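Local coordinates for protein insecticidal Delta-Endotoxin Cry8Ea1 (Bacillus Thuringiensis, PDB 3EB7) that kills insect larvae, including those of Holotrichia parallela, probably by inserting its helical N-terminal domain into gut-cell membranes to form pores, at residues A[26-37]-A[82-93]. Numbering follows the deposited sequence.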
# COMPACT_ATOMS: atom_id res chain seq x y z
N VAL A 26 22.54 14.65 -5.07
CA VAL A 26 21.82 15.67 -5.88
C VAL A 26 21.33 15.17 -7.25
O VAL A 26 20.27 15.58 -7.71
CB VAL A 26 22.60 17.05 -6.01
CG1 VAL A 26 23.92 16.89 -6.77
CG2 VAL A 26 21.73 18.11 -6.69
N GLY A 27 22.10 14.29 -7.89
CA GLY A 27 21.72 13.79 -9.23
C GLY A 27 20.37 13.08 -9.26
O GLY A 27 19.48 13.47 -10.04
N PRO A 28 20.21 12.03 -8.43
CA PRO A 28 18.92 11.34 -8.21
C PRO A 28 17.76 12.28 -7.83
O PRO A 28 16.66 12.09 -8.35
CB PRO A 28 19.24 10.38 -7.07
CG PRO A 28 20.72 10.07 -7.28
CD PRO A 28 21.30 11.39 -7.65
N ILE A 29 18.01 13.28 -6.98
CA ILE A 29 17.00 14.21 -6.51
C ILE A 29 16.52 15.13 -7.65
O ILE A 29 15.32 15.43 -7.74
CB ILE A 29 17.48 14.97 -5.22
CG1 ILE A 29 17.44 14.02 -4.01
CG2 ILE A 29 16.67 16.27 -4.90
CD1 ILE A 29 18.08 14.57 -2.81
N VAL A 30 17.43 15.53 -8.53
CA VAL A 30 17.05 16.38 -9.67
C VAL A 30 16.20 15.57 -10.65
O VAL A 30 15.15 16.04 -11.12
CB VAL A 30 18.29 16.97 -10.35
CG1 VAL A 30 17.95 17.62 -11.71
CG2 VAL A 30 18.92 18.00 -9.42
N SER A 31 16.65 14.35 -10.91
CA SER A 31 15.96 13.38 -11.72
C SER A 31 14.54 13.04 -11.21
O SER A 31 13.60 12.87 -12.00
CB SER A 31 16.85 12.13 -11.78
OG SER A 31 16.11 10.97 -12.15
N LEU A 32 14.41 12.91 -9.89
CA LEU A 32 13.15 12.66 -9.21
C LEU A 32 12.16 13.82 -9.40
O LEU A 32 11.02 13.59 -9.78
CB LEU A 32 13.43 12.43 -7.71
CG LEU A 32 12.27 12.35 -6.72
CD1 LEU A 32 11.23 11.27 -7.14
CD2 LEU A 32 12.83 12.06 -5.33
N TYR A 33 12.58 15.04 -9.10
CA TYR A 33 11.78 16.26 -9.32
C TYR A 33 11.35 16.42 -10.77
O TYR A 33 10.23 16.84 -11.06
CB TYR A 33 12.55 17.52 -8.90
CG TYR A 33 12.38 17.86 -7.45
CD1 TYR A 33 13.47 17.85 -6.56
CD2 TYR A 33 11.13 18.15 -6.94
CE1 TYR A 33 13.31 18.13 -5.21
CE2 TYR A 33 10.96 18.44 -5.60
CZ TYR A 33 12.04 18.42 -4.73
OH TYR A 33 11.80 18.73 -3.42
N SER A 34 12.26 16.09 -11.68
CA SER A 34 11.93 16.07 -13.10
C SER A 34 10.72 15.14 -13.43
O SER A 34 9.78 15.53 -14.13
CB SER A 34 13.16 15.65 -13.90
OG SER A 34 12.80 15.77 -15.25
N THR A 35 10.77 13.92 -12.91
CA THR A 35 9.68 12.97 -13.02
C THR A 35 8.42 13.47 -12.31
O THR A 35 7.37 13.47 -12.92
CB THR A 35 10.12 11.56 -12.53
OG1 THR A 35 11.16 11.10 -13.40
CG2 THR A 35 9.00 10.58 -12.56
N LEU A 36 8.54 13.91 -11.05
CA LEU A 36 7.38 14.39 -10.28
C LEU A 36 6.66 15.54 -10.95
O LEU A 36 5.43 15.53 -11.06
CB LEU A 36 7.80 14.83 -8.89
CG LEU A 36 7.78 13.91 -7.65
CD1 LEU A 36 7.78 12.38 -7.93
CD2 LEU A 36 8.96 14.32 -6.75
N ILE A 37 7.42 16.54 -11.40
CA ILE A 37 6.89 17.69 -12.14
C ILE A 37 6.21 17.30 -13.46
O ILE A 37 5.16 17.84 -13.78
CB ILE A 37 7.96 18.75 -12.35
CG1 ILE A 37 8.35 19.33 -10.98
CG2 ILE A 37 7.47 19.84 -13.32
CD1 ILE A 37 9.45 20.42 -11.00
N TYR A 82 7.52 25.45 -9.12
CA TYR A 82 8.30 24.22 -9.15
C TYR A 82 9.22 24.09 -10.36
O TYR A 82 10.30 23.53 -10.22
CB TYR A 82 7.39 23.01 -9.05
CG TYR A 82 7.38 22.40 -7.67
CD1 TYR A 82 6.29 22.58 -6.80
CD2 TYR A 82 8.48 21.62 -7.22
CE1 TYR A 82 6.29 22.01 -5.52
CE2 TYR A 82 8.49 21.05 -5.98
CZ TYR A 82 7.40 21.25 -5.13
OH TYR A 82 7.43 20.68 -3.89
N GLN A 83 8.79 24.57 -11.54
CA GLN A 83 9.67 24.58 -12.74
C GLN A 83 10.91 25.42 -12.51
O GLN A 83 12.02 25.01 -12.82
CB GLN A 83 8.94 25.09 -13.99
CG GLN A 83 7.51 24.59 -14.08
CD GLN A 83 7.25 23.83 -15.35
OE1 GLN A 83 7.78 22.72 -15.56
NE2 GLN A 83 6.39 24.40 -16.22
N LEU A 84 10.71 26.60 -11.92
CA LEU A 84 11.76 27.53 -11.59
C LEU A 84 12.72 26.98 -10.53
O LEU A 84 13.93 27.21 -10.60
CB LEU A 84 11.16 28.86 -11.14
CG LEU A 84 10.16 29.53 -12.08
CD1 LEU A 84 9.48 30.68 -11.37
CD2 LEU A 84 10.82 30.02 -13.37
N TYR A 85 12.18 26.27 -9.54
CA TYR A 85 13.01 25.58 -8.55
C TYR A 85 13.80 24.45 -9.20
O TYR A 85 14.99 24.30 -8.95
CB TYR A 85 12.14 25.05 -7.42
CG TYR A 85 12.89 24.25 -6.38
CD1 TYR A 85 13.98 24.80 -5.68
CD2 TYR A 85 12.48 22.95 -6.05
CE1 TYR A 85 14.65 24.06 -4.71
CE2 TYR A 85 13.16 22.19 -5.08
CZ TYR A 85 14.22 22.76 -4.41
OH TYR A 85 14.88 22.02 -3.45
N LEU A 86 13.16 23.66 -10.06
CA LEU A 86 13.92 22.65 -10.82
C LEU A 86 15.04 23.28 -11.68
O LEU A 86 16.17 22.76 -11.70
CB LEU A 86 13.01 21.80 -11.70
CG LEU A 86 13.70 20.73 -12.56
CD1 LEU A 86 14.37 19.69 -11.67
CD2 LEU A 86 12.69 20.11 -13.54
N THR A 87 14.74 24.37 -12.38
CA THR A 87 15.76 25.01 -13.21
C THR A 87 16.90 25.59 -12.35
O THR A 87 18.06 25.50 -12.75
CB THR A 87 15.14 26.07 -14.16
OG1 THR A 87 14.27 25.42 -15.08
CG2 THR A 87 16.23 26.84 -14.96
N ALA A 88 16.57 26.14 -11.19
CA ALA A 88 17.55 26.63 -10.22
C ALA A 88 18.43 25.50 -9.60
O ALA A 88 19.62 25.72 -9.35
CB ALA A 88 16.88 27.48 -9.13
N LEU A 89 17.84 24.32 -9.38
CA LEU A 89 18.60 23.13 -8.99
C LEU A 89 19.53 22.65 -10.10
O LEU A 89 20.61 22.13 -9.82
CB LEU A 89 17.68 21.98 -8.61
CG LEU A 89 16.97 22.03 -7.26
CD1 LEU A 89 15.78 21.07 -7.29
CD2 LEU A 89 17.94 21.68 -6.12
N GLU A 90 19.10 22.77 -11.36
CA GLU A 90 19.92 22.28 -12.46
C GLU A 90 21.10 23.21 -12.67
O GLU A 90 22.21 22.75 -12.90
CB GLU A 90 19.11 22.10 -13.75
CG GLU A 90 18.16 20.89 -13.72
CD GLU A 90 17.04 20.94 -14.80
OE1 GLU A 90 16.82 22.01 -15.42
OE2 GLU A 90 16.38 19.89 -15.02
N GLU A 91 20.85 24.52 -12.55
CA GLU A 91 21.90 25.51 -12.67
C GLU A 91 22.82 25.57 -11.44
O GLU A 91 23.96 26.02 -11.54
CB GLU A 91 21.36 26.89 -13.05
CG GLU A 91 21.01 27.05 -14.56
CD GLU A 91 22.00 26.33 -15.55
OE1 GLU A 91 23.22 26.68 -15.55
OE2 GLU A 91 21.56 25.43 -16.32
N TRP A 92 22.34 25.12 -10.28
CA TRP A 92 23.20 24.92 -9.11
C TRP A 92 24.12 23.72 -9.30
O TRP A 92 25.31 23.81 -9.04
CB TRP A 92 22.38 24.76 -7.82
CG TRP A 92 23.21 24.40 -6.61
CD1 TRP A 92 24.26 25.11 -6.10
CD2 TRP A 92 23.04 23.26 -5.75
NE1 TRP A 92 24.78 24.47 -4.99
CE2 TRP A 92 24.04 23.35 -4.75
CE3 TRP A 92 22.16 22.18 -5.74
CZ2 TRP A 92 24.19 22.39 -3.73
CZ3 TRP A 92 22.30 21.22 -4.74
CH2 TRP A 92 23.31 21.33 -3.74
N GLN A 93 23.55 22.60 -9.76
CA GLN A 93 24.26 21.33 -9.89
C GLN A 93 25.48 21.45 -10.81
O GLN A 93 26.41 20.64 -10.70
CB GLN A 93 23.32 20.20 -10.36
CG GLN A 93 23.96 18.77 -10.39
CD GLN A 93 23.09 17.67 -11.09
OE1 GLN A 93 21.96 17.91 -11.54
NE2 GLN A 93 23.64 16.46 -11.18
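The helical segments 26-37 and 82-93 run nearly antiparallel, their axes 10.4 Å apart at an angle of 156°, with Val30 level with Leu89, Tyr33 with Leu86 and Ile37 with Tyr82. No hydrogen bond joins them; the interface packs knobs-into-holes, side chains of each helix seated among four of the other. The ring of Tyr33 enters the hole formed by Tyr82, Tyr85, Leu86 and Leu89. Tyr85 meets it in a T-shaped stack, planes at 83°, its edge carbon CE2 lying over one face of Tyr33, 3.9 Å from Tyr33 CZ. With CG of Tyr85 anti to the backbone N (chi1 177°), the ring reaches across to that face, and both phenol hydroxyls hydrogen-bond to the same carboxylate oxygen of Asp149. Tyr82 adds its own ring edge, CE2 to Tyr33 CE2 at 3.6 Å. Asp149 belongs to helix 133-153 and so links a third helix of the delta-endotoxin N-terminal domain, the helical bundle that probably forms the pore, to the tyrosine pair. Leu86 answers as a knob from the other helix, seated among Val30, Tyr33, Ser34 and Ile37, its CD1 reaching Tyr33 CB at 4.0 Å. Nearby, Ile37 CD1 lies against the Tyr82 backbone, 3.3 Å from Tyr82 O, and against Tyr82 CB and Leu86 CB. One turn back from Tyr33, Val30 fills a hole of Leu86, Leu89, Glu90 and Gln93, with CG1 against Glu90 CG at 3.8 Å. The extended chain of Gln93 puts OE1 against Val30 CG2 and NE2 3.8 Å from Gly27 CA, while at this end of the contact Val26 CG2 touches Trp92 CZ3 at 3.7 Å.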